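Local coordinates for beta-1,4-mannanase (Aplysia kurodai, PDB 3VUP), which probably hydrolyses the beta-1,4-mannosidic bonds of mannan as a TIM-barrel beta-1,4-mannanase from the digestive fluid of the sea hare, at residues Val16-Gly21 and Gly318-His323; Gly56-Leu61 and Leu105-Leu110; Val220-Trp225 and Gly254-Tyr259. All coordinates share one frame; numbering follows the deposited sequence. Where two conformers were deposited one is given.

Overall arrangement
Beginning at the N terminus, the chain passes a small hairpin sheet and enters the barrel at Val-16 to Gly-21, the first half of interaction 1. Interaction 2 then joins 56-61 to 105-110, pairing the second and third barrel strands and closing a loop of some forty residues that contains helix 88-101. Further on, interaction 3 closes another loop, tying strand 220-224 to the segment leading into strand 259-262. Interactions 2 and 3 follow in series, and both nest inside the long loop that interaction 1 closes when 318-323 returns to the first strand and seals the barrel. The side chains of Trp-320, Phe-107 and Phe-258 bring all three together in the barrel interior.

Interaction 1 (Val16-Gly21 and Gly318-His323); sequences VFLSGG and GAWSWH
Leu-18 to Gly-21 and Gly-318 to Ser-321 form the seam of the TIM barrel, where the last strand runs parallel beside the first and closes the eight-stranded sheet. Three backbone hydrogen bonds stitch it: Ala-319 N to Leu-18 O at 2.7 Å, Gly-20 N to Ala-319 O at 3.0 Å, and Ser-321 N to Gly-20 O at 3.1 Å. The first points almost straight at its carbonyl, with a C=O...N angle of 173°.

On the helix-facing side, the ring of Phe-17 lies flat over the backbone of Gly-318, whose CA sits 3.8 Å from the ring centroid in a CH-pi contact. Turning CG away from its own backbone N (chi1 -179°) swings the ring across to the last strand, and CZ reaches Ala-319 CB at 4.0 Å. Helix 304-313 packs onto Phe-17 and Ala-319 from outside. With an alanine in place of Phe-17 the ring over Gly-318 CA is gone, and a gap would probably open between the seam and helix 304-313. On this same side Ser-321 OG is hydrogen-bonded to Gln-331.

Inside the barrel, Leu-18 and Trp-320 share a face. Leu-18 CB approaches Trp-320 NE1 at 3.8 Å, while CD1 meets CZ2 of the same indole at 4.2 Å. The indole turns its edge to Gly-20, with the amide N of Gly-20 lying in the ring plane.

Polar bonding across the seam thus runs from backbone to backbone, while the side chains meet across it through carbon and aromatic surface, and the buried Ser-321 OG is satisfied by Gln-331.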
ATOM      1  N   VAL A  16     -18.404   3.323  -0.042  1.00  6.59           N
ATOM      2  CA  VAL A  16     -17.908   2.088   0.551  1.00  7.24           C
ATOM      3  C   VAL A  16     -16.778   2.396   1.529  1.00  6.50           C
ATOM      4  O   VAL A  16     -15.938   3.259   1.259  1.00  8.41           O
ATOM      5  CB  VAL A  16     -17.432   1.080  -0.549  1.00  8.56           C
ATOM      6  CG1 VAL A  16     -16.340   1.682  -1.415  1.00  8.97           C
ATOM      7  CG2 VAL A  16     -16.966  -0.235   0.041  1.00 10.31           C
ATOM      8  N   PHE A  17     -16.767   1.687   2.657  1.00  5.94           N
ATOM      9  CA  PHE A  17     -15.656   1.710   3.597  1.00  6.13           C
ATOM     10  C   PHE A  17     -14.842   0.448   3.360  1.00  6.02           C
ATOM     11  O   PHE A  17     -15.413  -0.643   3.279  1.00  5.64           O
ATOM     12  CB  PHE A  17     -16.187   1.750   5.032  1.00  6.11           C
ATOM     13  CG  PHE A  17     -15.111   1.797   6.085  1.00  6.03           C
ATOM     14  CD1 PHE A  17     -14.615   3.012   6.557  1.00  6.40           C
ATOM     15  CD2 PHE A  17     -14.596   0.621   6.610  1.00  6.03           C
ATOM     16  CE1 PHE A  17     -13.625   3.052   7.533  1.00  6.01           C
ATOM     17  CE2 PHE A  17     -13.619   0.649   7.581  1.00  5.94           C
ATOM     18  CZ  PHE A  17     -13.133   1.871   8.051  1.00  5.91           C
ATOM     19  N   LEU A  18     -13.524   0.589   3.233  1.00  5.04           N
ATOM     20  CA  LEU A  18     -12.674  -0.558   2.940  1.00  5.46           C
ATOM     21  C   LEU A  18     -12.237  -1.229   4.235  1.00  5.89           C
ATOM     22  O   LEU A  18     -11.443  -0.675   4.994  1.00  8.40           O
ATOM     23  CB  LEU A  18     -11.456  -0.122   2.126  1.00  5.63           C
ATOM     24  CG  LEU A  18     -11.775   0.615   0.822  1.00  6.75           C
ATOM     25  CD1 LEU A  18     -10.506   1.105   0.159  1.00  7.58           C
ATOM     26  CD2 LEU A  18     -12.537  -0.283  -0.127  1.00  8.42           C
ATOM     27  N   SER A  19     -12.757  -2.424   4.488  1.00  5.31           N
ATOM     28  CA  SER A  19     -12.509  -3.128   5.736  1.00  5.39           C
ATOM     29  C   SER A  19     -11.867  -4.478   5.463  1.00  4.75           C
ATOM     30  O   SER A  19     -12.405  -5.280   4.696  1.00  5.54           O
ATOM     31  CB  SER A  19     -13.837  -3.370   6.452  1.00  6.54           C
ATOM     32  OG  SER A  19     -13.624  -4.152   7.609  1.00  6.34           O
ATOM     33  N   GLY A  20     -10.731  -4.759   6.087  1.00  5.09           N
ATOM     34  CA  GLY A  20     -10.123  -6.052   5.879  1.00  5.32           C
ATOM     35  C   GLY A  20      -8.766  -6.108   6.526  1.00  4.75           C
ATOM     36  O   GLY A  20      -8.578  -5.672   7.667  1.00  4.92           O
ATOM     37  N   GLY A  21      -7.800  -6.643   5.796  1.00  5.09           N
ATOM     38  CA  GLY A  21      -6.487  -6.803   6.365  1.00  5.22           C
ATOM     39  C   GLY A  21      -5.398  -7.023   5.345  1.00  5.35           C
ATOM     40  O   GLY A  21      -5.640  -7.102   4.135  1.00  5.74           O
ATOM     41  N   GLY A 318     -10.892   3.586   5.402  1.00  5.44           N
ATOM     42  CA  GLY A 318     -10.716   2.153   5.452  1.00  5.22           C
ATOM     43  C   GLY A 318      -9.835   1.743   6.611  1.00  4.89           C
ATOM     44  O   GLY A 318      -9.151   2.583   7.203  1.00  4.85           O
ATOM     45  N   ALA A 319      -9.860   0.450   6.922  1.00  4.92           N
ATOM     46  CA  ALA A 319      -9.108  -0.131   8.025  1.00  5.00           C
ATOM     47  C   ALA A 319      -8.636  -1.505   7.589  1.00  4.77           C
ATOM     48  O   ALA A 319      -9.456  -2.390   7.318  1.00  5.29           O
ATOM     49  CB  ALA A 319      -9.996  -0.271   9.259  1.00  5.68           C
ATOM     50  N   TRP A 320      -7.315  -1.675   7.525  1.00  4.72           N
ATOM     51  CA  TRP A 320      -6.708  -2.965   7.201  1.00  5.19           C
ATOM     52  C   TRP A 320      -5.768  -3.359   8.335  1.00  4.76           C
ATOM     53  O   TRP A 320      -4.726  -2.718   8.540  1.00  5.24           O
ATOM     54  CB  TRP A 320      -5.907  -2.918   5.891  1.00  5.35           C
ATOM     55  CG  TRP A 320      -6.658  -2.438   4.688  1.00  5.53           C
ATOM     56  CD1 TRP A 320      -7.983  -2.577   4.433  1.00  7.12           C
ATOM     57  CD2 TRP A 320      -6.109  -1.737   3.567  1.00  5.28           C
ATOM     58  NE1 TRP A 320      -8.298  -2.002   3.223  1.00  7.80           N
ATOM     59  CE2 TRP A 320      -7.161  -1.484   2.669  1.00  6.48           C
ATOM     60  CE3 TRP A 320      -4.829  -1.308   3.237  1.00  4.80           C
ATOM     61  CZ2 TRP A 320      -6.966  -0.813   1.463  1.00  6.97           C
ATOM     62  CZ3 TRP A 320      -4.638  -0.638   2.045  1.00  5.64           C
ATOM     63  CH2 TRP A 320      -5.696  -0.400   1.169  1.00  6.42           C
ATOM     64  N   SER A 321      -6.123  -4.408   9.072  1.00  4.77           N
ATOM     65  CA  SER A 321      -5.261  -4.881  10.150  1.00  5.16           C
ATOM     66  C   SER A 321      -4.046  -5.645   9.596  1.00  5.03           C
ATOM     67  O   SER A 321      -4.027  -6.059   8.425  1.00  5.17           O
ATOM     68  CB  SER A 321      -6.058  -5.738  11.134  1.00  5.08           C
ATOM     69  OG  SER A 321      -6.716  -6.797  10.466  1.00  5.98           O
ATOM     70  N   TRP A 322      -3.033  -5.823  10.440  1.00  4.75           N
ATOM     71  CA  TRP A 322      -1.757  -6.400  10.019  1.00  5.06           C
ATOM     72  C   TRP A 322      -1.604  -7.901  10.298  1.00  4.68           C
ATOM     73  O   TRP A 322      -1.649  -8.336  11.447  1.00  5.15           O
ATOM     74  CB  TRP A 322      -0.596  -5.637  10.683  1.00  5.25           C
ATOM     75  CG  TRP A 322       0.720  -6.260  10.352  1.00  4.98           C
ATOM     76  CD1 TRP A 322       1.546  -6.931  11.208  1.00  5.60           C
ATOM     77  CD2 TRP A 322       1.331  -6.342   9.055  1.00  5.33           C
ATOM     78  NE1 TRP A 322       2.640  -7.415  10.525  1.00  5.59           N
ATOM     79  CE2 TRP A 322       2.535  -7.064   9.205  1.00  5.91           C
ATOM     80  CE3 TRP A 322       0.985  -5.859   7.786  1.00  5.66           C
ATOM     81  CZ2 TRP A 322       3.396  -7.321   8.135  1.00  6.46           C
ATOM     82  CZ3 TRP A 322       1.843  -6.119   6.717  1.00  5.91           C
ATOM     83  CH2 TRP A 322       3.035  -6.845   6.902  1.00  6.58           C
ATOM     84  N   HIS A 323      -1.401  -8.661   9.221  1.00  4.93           N
ATOM     85  CA  HIS A 323      -0.988 -10.070   9.232  1.00  5.00           C
ATOM     86  C   HIS A 323      -2.134 -11.029   9.532  1.00  4.85           C
ATOM     87  O   HIS A 323      -2.188 -11.676  10.579  1.00  5.72           O
ATOM     88  CB  HIS A 323       0.221 -10.332  10.132  1.00  5.18           C
ATOM     89  CG  HIS A 323       1.121 -11.392   9.594  1.00  5.41           C
ATOM     90  ND1 HIS A 323       0.674 -12.660   9.274  1.00  5.98           N
ATOM     91  CD2 HIS A 323       2.431 -11.352   9.260  1.00  6.08           C
ATOM     92  CE1 HIS A 323       1.686 -13.354   8.782  1.00  5.66           C
ATOM     93  NE2 HIS A 323       2.763 -12.588   8.771  1.00  6.20           N
TER

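Interaction 2 (Gly56-Leu61 and Leu105-Leu110); sequences GNSMRL and LVFPCL
Asn-57 to Leu-61 and Leu-105 to Cys-109 are laced together by five backbone hydrogen bonds, the acceptors alternating between the strands. Leu-105 N reaches Asn-57 O, Met-59 N reaches Leu-105 O, and Phe-107 N reaches Met-59 O. Leu-61 N to Phe-107 O is the longest of the five, at 3.3 Å, with the donor well above the carbonyl plane. Cys-109 N then bonds Leu-61 O at 2.8 Å. Between these rungs, CA-H...O contacts add to the pairing, as where Arg-60 CA lies 3.3 Å from Phe-107 O.

Apolar contacts occupy the side facing the helices. Leu-61 CD2 meets Val-106 CG1 at 3.5 Å, the two branches meeting at a slant. Chi1 of 79° places Leu-61 CG between its backbone N and carbonyl carbon, and from there CD2 leans across to the next strand. Leu-95 of helix 88-101 covers both residues.

The barrel interior carries the aromatic and charged groups. Phe-107 presents its ring edge to Met-59 O, while its ring also meets Trp-320. Arg-60 runs extended from CG to NE; its CG lies 3.6 Å from Phe-107 O, and NH2 comes to 3.8 Å from Cys-109 SG in an oblique approach. The guanidinium is held by salt bridges to Asp-158 and Glu-293 and hydrogen bonds to Asn-22 and Asn-161, which should fix its rotation. A bound Tris molecule lies about 5 Å from this side chain and may mark a pocket.

Two neighbouring parallel strands joined through helix 88-101 on the outside make a beta-alpha-beta crossover, the repeating element of the TIM barrel.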
ATOM      1  N   GLY A  56     -15.140  -8.979   5.660  1.00  6.61           N
ATOM      2  CA  GLY A  56     -14.187  -8.077   5.046  1.00  6.71           C
ATOM      3  C   GLY A  56     -14.479  -7.899   3.573  1.00  6.46           C
ATOM      4  O   GLY A  56     -15.095  -8.763   2.943  1.00  7.70           O
ATOM      5  N   ASN A  57     -14.006  -6.785   3.019  1.00  5.86           N
ATOM      6  CA  ASN A  57     -14.120  -6.524   1.589  1.00  6.24           C
ATOM      7  C   ASN A  57     -12.788  -6.177   0.926  1.00  6.05           C
ATOM      8  O   ASN A  57     -12.779  -5.879  -0.263  1.00  6.56           O
ATOM      9  CB  ASN A  57     -15.157  -5.429   1.287  1.00  6.84           C
ATOM     10  CG  ASN A  57     -14.762  -4.069   1.829  1.00  6.06           C
ATOM     11  OD1 ASN A  57     -13.595  -3.810   2.145  1.00  5.63           O
ATOM     12  ND2 ASN A  57     -15.738  -3.185   1.934  1.00  6.44           N
ATOM     13  N   SER A  58     -11.677  -6.213   1.668  1.00  5.72           N
ATOM     14  CA  SER A  58     -10.383  -5.673   1.204  0.56  5.87           C
ATOM     15  C   SER A  58      -9.217  -6.527   1.669  1.00  5.50           C
ATOM     16  O   SER A  58      -9.158  -6.833   2.862  1.00  5.67           O
ATOM     17  CB  SER A  58     -10.145  -4.292   1.823  0.56  5.61           C
ATOM     18  OG  SER A  58     -10.940  -3.290   1.235  0.56  6.28           O
ATOM     19  N   MET A  59      -8.272  -6.833   0.782  1.00  5.03           N
ATOM     20  CA  MET A  59      -7.039  -7.535   1.132  0.55  5.21           C
ATOM     21  C   MET A  59      -5.835  -6.793   0.540  1.00  5.31           C
ATOM     22  O   MET A  59      -5.791  -6.608  -0.679  1.00  5.91           O
ATOM     23  CB  MET A  59      -7.081  -8.954   0.555  0.55  5.28           C
ATOM     24  CG  MET A  59      -5.888  -9.834   0.899  0.55  5.90           C
ATOM     25  SD  MET A  59      -5.936 -10.549   2.550  0.55  6.21           S
ATOM     26  CE  MET A  59      -6.955 -12.000   2.281  0.55  6.94           C
ATOM     27  N   ARG A  60      -4.871  -6.417   1.377  1.00  4.56           N
ATOM     28  CA  ARG A  60      -3.582  -5.916   0.911  1.00  4.62           C
ATOM     29  C   ARG A  60      -2.604  -7.086   0.979  1.00  4.91           C
ATOM     30  O   ARG A  60      -2.585  -7.826   1.962  1.00  5.14           O
ATOM     31  CB  ARG A  60      -3.112  -4.766   1.800  1.00  4.70           C
ATOM     32  CG  ARG A  60      -1.733  -4.199   1.438  1.00  5.23           C
ATOM     33  CD  ARG A  60      -1.522  -2.899   2.167  1.00  4.67           C
ATOM     34  NE  ARG A  60      -0.260  -2.197   1.944  1.00  4.70           N
ATOM     35  CZ  ARG A  60       0.731  -2.097   2.828  1.00  4.52           C
ATOM     36  NH1 ARG A  60       0.713  -2.780   3.969  1.00  4.50           N
ATOM     37  NH2 ARG A  60       1.765  -1.312   2.551  1.00  5.00           N
ATOM     38  N   LEU A  61      -1.807  -7.274  -0.067  1.00  5.01           N
ATOM     39  CA  LEU A  61      -0.799  -8.335  -0.070  1.00  5.44           C
ATOM     40  C   LEU A  61       0.375  -7.889  -0.925  1.00  4.69           C
ATOM     41  O   LEU A  61       0.232  -7.047  -1.817  1.00  5.33           O
ATOM     42  CB  LEU A  61      -1.364  -9.681  -0.538  1.00  6.05           C
ATOM     43  CG  LEU A  61      -1.561  -9.933  -2.036  1.00  6.78           C
ATOM     44  CD1 LEU A  61      -1.968 -11.379  -2.256  1.00  7.40           C
ATOM     45  CD2 LEU A  61      -2.603  -9.007  -2.634  1.00  7.58           C
ATOM     46  N   LEU A 105     -11.861  -6.909  -2.727  1.00  5.99           N
ATOM     47  CA  LEU A 105     -11.020  -5.974  -3.460  1.00  5.73           C
ATOM     48  C   LEU A 105      -9.562  -6.147  -3.046  1.00  5.70           C
ATOM     49  O   LEU A 105      -9.246  -6.189  -1.857  1.00  6.24           O
ATOM     50  CB  LEU A 105     -11.453  -4.544  -3.169  1.00  6.09           C
ATOM     51  CG  LEU A 105     -12.834  -4.146  -3.688  1.00  7.23           C
ATOM     52  CD1 LEU A 105     -13.315  -2.893  -2.976  1.00  8.78           C
ATOM     53  CD2 LEU A 105     -12.799  -3.928  -5.190  1.00  8.58           C
ATOM     54  N   VAL A 106      -8.690  -6.245  -4.040  1.00  5.68           N
ATOM     55  CA  VAL A 106      -7.281  -6.529  -3.820  1.00  6.21           C
ATOM     56  C   VAL A 106      -6.433  -5.277  -3.976  1.00  5.51           C
ATOM     57  O   VAL A 106      -6.631  -4.497  -4.917  1.00  6.31           O
ATOM     58  CB  VAL A 106      -6.802  -7.596  -4.811  1.00  6.86           C
ATOM     59  CG1 VAL A 106      -5.352  -7.946  -4.581  1.00  7.53           C
ATOM     60  CG2 VAL A 106      -7.640  -8.814  -4.676  1.00  8.29           C
ATOM     61  N   PHE A 107      -5.493  -5.104  -3.050  1.00  4.97           N
ATOM     62  CA  PHE A 107      -4.544  -3.999  -3.084  1.00  5.18           C
ATOM     63  C   PHE A 107      -3.129  -4.568  -3.091  1.00  5.09           C
ATOM     64  O   PHE A 107      -2.527  -4.759  -2.043  1.00  5.10           O
ATOM     65  CB  PHE A 107      -4.794  -3.066  -1.890  1.00  5.70           C
ATOM     66  CG  PHE A 107      -6.160  -2.438  -1.914  1.00  5.99           C
ATOM     67  CD1 PHE A 107      -6.354  -1.190  -2.470  1.00  6.52           C
ATOM     68  CD2 PHE A 107      -7.260  -3.125  -1.426  1.00  6.70           C
ATOM     69  CE1 PHE A 107      -7.620  -0.626  -2.522  1.00  7.35           C
ATOM     70  CE2 PHE A 107      -8.531  -2.563  -1.476  1.00  7.53           C
ATOM     71  CZ  PHE A 107      -8.710  -1.313  -2.022  1.00  7.37           C
ATOM     72  N   PRO A 108      -2.604  -4.877  -4.283  1.00  5.11           N
ATOM     73  CA  PRO A 108      -1.237  -5.395  -4.354  1.00  4.71           C
ATOM     74  C   PRO A 108      -0.251  -4.297  -3.987  1.00  4.59           C
ATOM     75  O   PRO A 108      -0.375  -3.165  -4.463  1.00  6.03           O
ATOM     76  CB  PRO A 108      -1.082  -5.767  -5.835  1.00  5.58           C
ATOM     77  CG  PRO A 108      -2.491  -5.861  -6.370  1.00  6.09           C
ATOM     78  CD  PRO A 108      -3.246  -4.816  -5.605  1.00  5.74           C
ATOM     79  N   CYS A 109       0.726  -4.644  -3.154  1.00  4.87           N
ATOM     80  CA  CYS A 109       1.779  -3.717  -2.763  1.00  4.77           C
ATOM     81  C   CYS A 109       3.068  -4.145  -3.454  1.00  4.59           C
ATOM     82  O   CYS A 109       3.579  -5.236  -3.200  1.00  4.90           O
ATOM     83  CB  CYS A 109       1.942  -3.708  -1.242  1.00  5.24           C
ATOM     84  SG  CYS A 109       3.288  -2.659  -0.665  1.00  5.66           S
ATOM     85  N   LEU A 110       3.585  -3.289  -4.328  1.00  4.98           N
ATOM     86  CA  LEU A 110       4.674  -3.688  -5.214  1.00  4.64           C
ATOM     87  C   LEU A 110       6.003  -3.873  -4.488  1.00  4.52           C
ATOM     88  O   LEU A 110       6.618  -4.932  -4.613  1.00  5.04           O
ATOM     89  CB  LEU A 110       4.825  -2.691  -6.359  1.00  5.52           C
ATOM     90  CG  LEU A 110       3.613  -2.565  -7.275  1.00  6.42           C
ATOM     91  CD1 LEU A 110       3.895  -1.503  -8.325  1.00  7.23           C
ATOM     92  CD2 LEU A 110       3.263  -3.908  -7.909  1.00  7.69           C
TER

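Interaction 3 (Val220-Trp225 and Gly254-Tyr259); sequences VTMGVW and GVFDFY. With SO4 (sulfate ion), chain D.
Val-220, Thr-221 and Met-222, at the start of a TIM-barrel strand, meet the irregular segment Phe-256 to Phe-258 that leads into the next strand, 259-262. Asp-257 holds Val-220 by two bonds along one strand edge, one from its backbone and one from its side chain. The backbone N of Asp-257 donates to Val-220 O at 2.8 Å, in the carbonyl plane, and Val-220 N returns a bond of 2.9 Å to Asp-257 OD2 on the anti side of the carboxylate. Lys-212 of helix 197-214 forms a salt bridge to the same oxygen.

Thr-221 works in the barrel interior. Its OG1, anti to the backbone N (chi1 -170°), gives its proton to Phe-258 O at 2.8 Å. Its CB stands over the face of the Phe-258 ring, 3.6 Å from the centroid, and CG2 comes to 3.5 Å from Phe-258 CZ. That ring also meets Phe-9 edge-to-face.

Phe-256 lies on the other side of the strand, against Leu-245 of helix 242-249. Met-222 CB touches its CZ at 3.4 Å, a tight approach, and the side chains of Val-220 and Phe-256 cross at about a right angle, with Val-220 CG1 4.0 Å from Phe-256 CD1. At the far end of the segment, Tyr-259 OH donates to O3 of a sulfate, probably from the crystallisation liquor, at 2.7 Å.

Polar groups are mostly matched across the contact, although the buried Met-222 N has no partner in the model and lies over the face of the Phe-256 ring. With a lysine and a backbone N-H both directed at Asp-257 OD2, the carboxylate is likely to stay ionised.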
ATOM      1  N   VAL A 220      -4.178   4.465  -7.251  1.00  4.93           N
ATOM      2  CA  VAL A 220      -2.814   4.278  -6.779  1.00  4.67           C
ATOM      3  C   VAL A 220      -2.645   4.906  -5.395  1.00  4.33           C
ATOM      4  O   VAL A 220      -3.141   6.018  -5.123  1.00  5.04           O
ATOM      5  CB  VAL A 220      -1.783   4.882  -7.775  1.00  4.80           C
ATOM      6  CG1 VAL A 220      -0.356   4.598  -7.308  1.00  5.68           C
ATOM      7  CG2 VAL A 220      -1.999   4.307  -9.162  1.00  5.73           C
ATOM      8  N   THR A 221      -1.940   4.182  -4.527  1.00  4.50           N
ATOM      9  CA  THR A 221      -1.629   4.654  -3.184  1.00  4.94           C
ATOM     10  C   THR A 221      -0.194   4.230  -2.829  1.00  4.10           C
ATOM     11  O   THR A 221       0.528   3.673  -3.662  1.00  4.64           O
ATOM     12  CB  THR A 221      -2.649   4.096  -2.154  1.00  5.17           C
ATOM     13  OG1 THR A 221      -2.486   4.745  -0.886  1.00  5.12           O
ATOM     14  CG2 THR A 221      -2.483   2.602  -1.974  1.00  5.64           C
ATOM     15  N   MET A 222       0.190   4.490  -1.583  1.00  5.00           N
ATOM     16  CA  MET A 222       1.482   4.112  -1.029  1.00  4.61           C
ATOM     17  C   MET A 222       1.287   4.133   0.484  1.00  4.27           C
ATOM     18  O   MET A 222       0.629   5.028   1.016  1.00  4.75           O
ATOM     19  CB  MET A 222       2.567   5.083  -1.516  1.00  5.17           C
ATOM     20  CG  MET A 222       3.934   4.935  -0.863  1.00  5.39           C
ATOM     21  SD  MET A 222       4.015   5.768   0.747  1.00  5.87           S
ATOM     22  CE  MET A 222       3.518   7.418   0.261  1.00  7.55           C
ATOM     23  N   GLY A 223       1.830   3.139   1.180  1.00  4.29           N
ATOM     24  CA  GLY A 223       1.612   3.008   2.611  1.00  4.37           C
ATOM     25  C   GLY A 223       2.728   3.596   3.462  1.00  4.45           C
ATOM     26  O   GLY A 223       3.823   3.031   3.536  1.00  5.47           O
ATOM     27  N   VAL A 224       2.466   4.733   4.096  1.00  4.19           N
ATOM     28  CA  VAL A 224       3.483   5.353   4.941  1.00  4.55           C
ATOM     29  C   VAL A 224       3.564   4.655   6.290  1.00  4.28           C
ATOM     30  O   VAL A 224       2.571   4.148   6.813  1.00  4.47           O
ATOM     31  CB  VAL A 224       3.257   6.873   5.146  1.00  4.85           C
ATOM     32  CG1 VAL A 224       3.263   7.597   3.803  1.00  5.59           C
ATOM     33  CG2 VAL A 224       1.976   7.172   5.922  1.00  4.90           C
ATOM     34  N   TRP A 225       4.748   4.654   6.885  1.00  4.15           N
ATOM     35  CA  TRP A 225       4.937   3.973   8.161  1.00  4.55           C
ATOM     36  C   TRP A 225       4.219   4.656   9.313  1.00  4.59           C
ATOM     37  O   TRP A 225       3.900   4.028  10.321  1.00  4.61           O
ATOM     38  CB  TRP A 225       6.430   3.785   8.444  1.00  4.77           C
ATOM     39  CG  TRP A 225       7.027   4.569   9.590  1.00  5.13           C
ATOM     40  CD1 TRP A 225       7.437   4.051  10.788  1.00  6.07           C
ATOM     41  CD2 TRP A 225       7.341   5.977   9.642  1.00  5.44           C
ATOM     42  NE1 TRP A 225       7.970   5.037  11.581  1.00  6.33           N
ATOM     43  CE2 TRP A 225       7.922   6.225  10.902  1.00  5.91           C
ATOM     44  CE3 TRP A 225       7.165   7.056   8.762  1.00  5.60           C
ATOM     45  CZ2 TRP A 225       8.330   7.499  11.305  1.00  6.14           C
ATOM     46  CZ3 TRP A 225       7.572   8.325   9.169  1.00  6.10           C
ATOM     47  CH2 TRP A 225       8.151   8.530  10.425  1.00  6.06           C
ATOM     48  N   GLY A 254       1.147  11.050 -12.251  1.00  5.84           N
ATOM     49  CA  GLY A 254       1.852  10.279 -11.245  1.00  5.69           C
ATOM     50  C   GLY A 254       1.615  10.781  -9.836  1.00  5.56           C
ATOM     51  O   GLY A 254       2.548  11.203  -9.148  1.00  6.66           O
ATOM     52  N   VAL A 255       0.355  10.716  -9.413  1.00  5.51           N
ATOM     53  CA  VAL A 255      -0.066  11.186  -8.102  1.00  5.32           C
ATOM     54  C   VAL A 255      -0.891  10.096  -7.434  1.00  5.17           C
ATOM     55  O   VAL A 255      -1.354   9.166  -8.089  1.00  5.91           O
ATOM     56  CB  VAL A 255      -0.879  12.502  -8.192  1.00  6.19           C
ATOM     57  CG1 VAL A 255      -0.091  13.556  -8.955  1.00  7.66           C
ATOM     58  CG2 VAL A 255      -2.233  12.250  -8.844  1.00  7.61           C
ATOM     59  N   PHE A 256      -1.044  10.185  -6.119  1.00  5.03           N
ATOM     60  CA  PHE A 256      -1.863   9.227  -5.399  1.00  4.89           C
ATOM     61  C   PHE A 256      -3.331   9.613  -5.430  1.00  5.16           C
ATOM     62  O   PHE A 256      -3.689  10.785  -5.335  1.00  6.10           O
ATOM     63  CB  PHE A 256      -1.369   9.098  -3.960  1.00  4.89           C
ATOM     64  CG  PHE A 256       0.022   8.566  -3.872  1.00  4.78           C
ATOM     65  CD1 PHE A 256       0.349   7.381  -4.519  1.00  6.01           C
ATOM     66  CD2 PHE A 256       1.024   9.255  -3.201  1.00  6.23           C
ATOM     67  CE1 PHE A 256       1.633   6.882  -4.482  1.00  6.13           C
ATOM     68  CE2 PHE A 256       2.317   8.756  -3.166  1.00  6.85           C
ATOM     69  CZ  PHE A 256       2.623   7.575  -3.810  1.00  6.04           C
ATOM     70  N   ASP A 257      -4.183   8.607  -5.573  1.00  4.94           N
ATOM     71  CA  ASP A 257      -5.625   8.798  -5.469  1.00  5.09           C
ATOM     72  C   ASP A 257      -6.121   8.804  -4.031  1.00  5.02           C
ATOM     73  O   ASP A 257      -7.119   9.447  -3.713  1.00  5.40           O
ATOM     74  CB  ASP A 257      -6.345   7.712  -6.259  1.00  5.83           C
ATOM     75  CG  ASP A 257      -6.015   7.783  -7.719  1.00  5.93           C
ATOM     76  OD1 ASP A 257      -6.663   8.609  -8.398  1.00  7.92           O
ATOM     77  OD2 ASP A 257      -5.099   7.058  -8.171  1.00  6.16           O
ATOM     78  N   PHE A 258      -5.432   8.068  -3.169  1.00  5.13           N
ATOM     79  CA  PHE A 258      -5.771   8.053  -1.760  1.00  5.00           C
ATOM     80  C   PHE A 258      -4.516   7.813  -0.968  1.00  4.48           C
ATOM     81  O   PHE A 258      -3.533   7.264  -1.475  1.00  4.91           O
ATOM     82  CB  PHE A 258      -6.873   7.038  -1.421  1.00  5.20           C
ATOM     83  CG  PHE A 258      -6.509   5.583  -1.622  1.00  5.03           C
ATOM     84  CD1 PHE A 258      -6.068   4.802  -0.555  1.00  5.39           C
ATOM     85  CD2 PHE A 258      -6.706   4.974  -2.850  1.00  5.61           C
ATOM     86  CE1 PHE A 258      -5.809   3.446  -0.719  1.00  5.72           C
ATOM     87  CE2 PHE A 258      -6.455   3.618  -3.021  1.00  6.10           C
ATOM     88  CZ  PHE A 258      -6.012   2.849  -1.953  1.00  6.10           C
ATOM     89  N   TYR A 259      -4.528   8.291   0.268  1.00  4.50           N
ATOM     90  CA  TYR A 259      -3.419   8.104   1.172  1.00  4.57           C
ATOM     91  C   TYR A 259      -3.671   6.903   2.083  1.00  4.46           C
ATOM     92  O   TYR A 259      -4.812   6.480   2.285  1.00  4.75           O
ATOM     93  CB  TYR A 259      -3.225   9.363   1.997  1.00  4.60           C
ATOM     94  CG  TYR A 259      -2.755  10.587   1.242  1.00  4.94           C
ATOM     95  CD1 TYR A 259      -1.579  10.574   0.501  1.00  5.21           C
ATOM     96  CD2 TYR A 259      -3.450  11.790   1.333  1.00  5.99           C
ATOM     97  CE1 TYR A 259      -1.124  11.723  -0.140  1.00  5.32           C
ATOM     98  CE2 TYR A 259      -2.994  12.946   0.702  1.00  6.62           C
ATOM     99  CZ  TYR A 259      -1.829  12.909  -0.026  1.00  5.62           C
ATOM    100  OH  TYR A 259      -1.342  14.043  -0.641  1.00  6.59           O
TER
HETATM  101  S   SO4 D 402      -3.856  16.890  -0.454  1.00 11.25           S
HETATM  102  O1  SO4 D 402      -4.340  17.637  -1.605  1.00 14.83           O
HETATM  103  O2  SO4 D 402      -4.655  15.684  -0.300  1.00 12.43           O
HETATM  104  O3  SO4 D 402      -2.469  16.512  -0.651  1.00 11.99           O
HETATM  105  O4  SO4 D 402      -4.016  17.714   0.743  1.00 11.63           O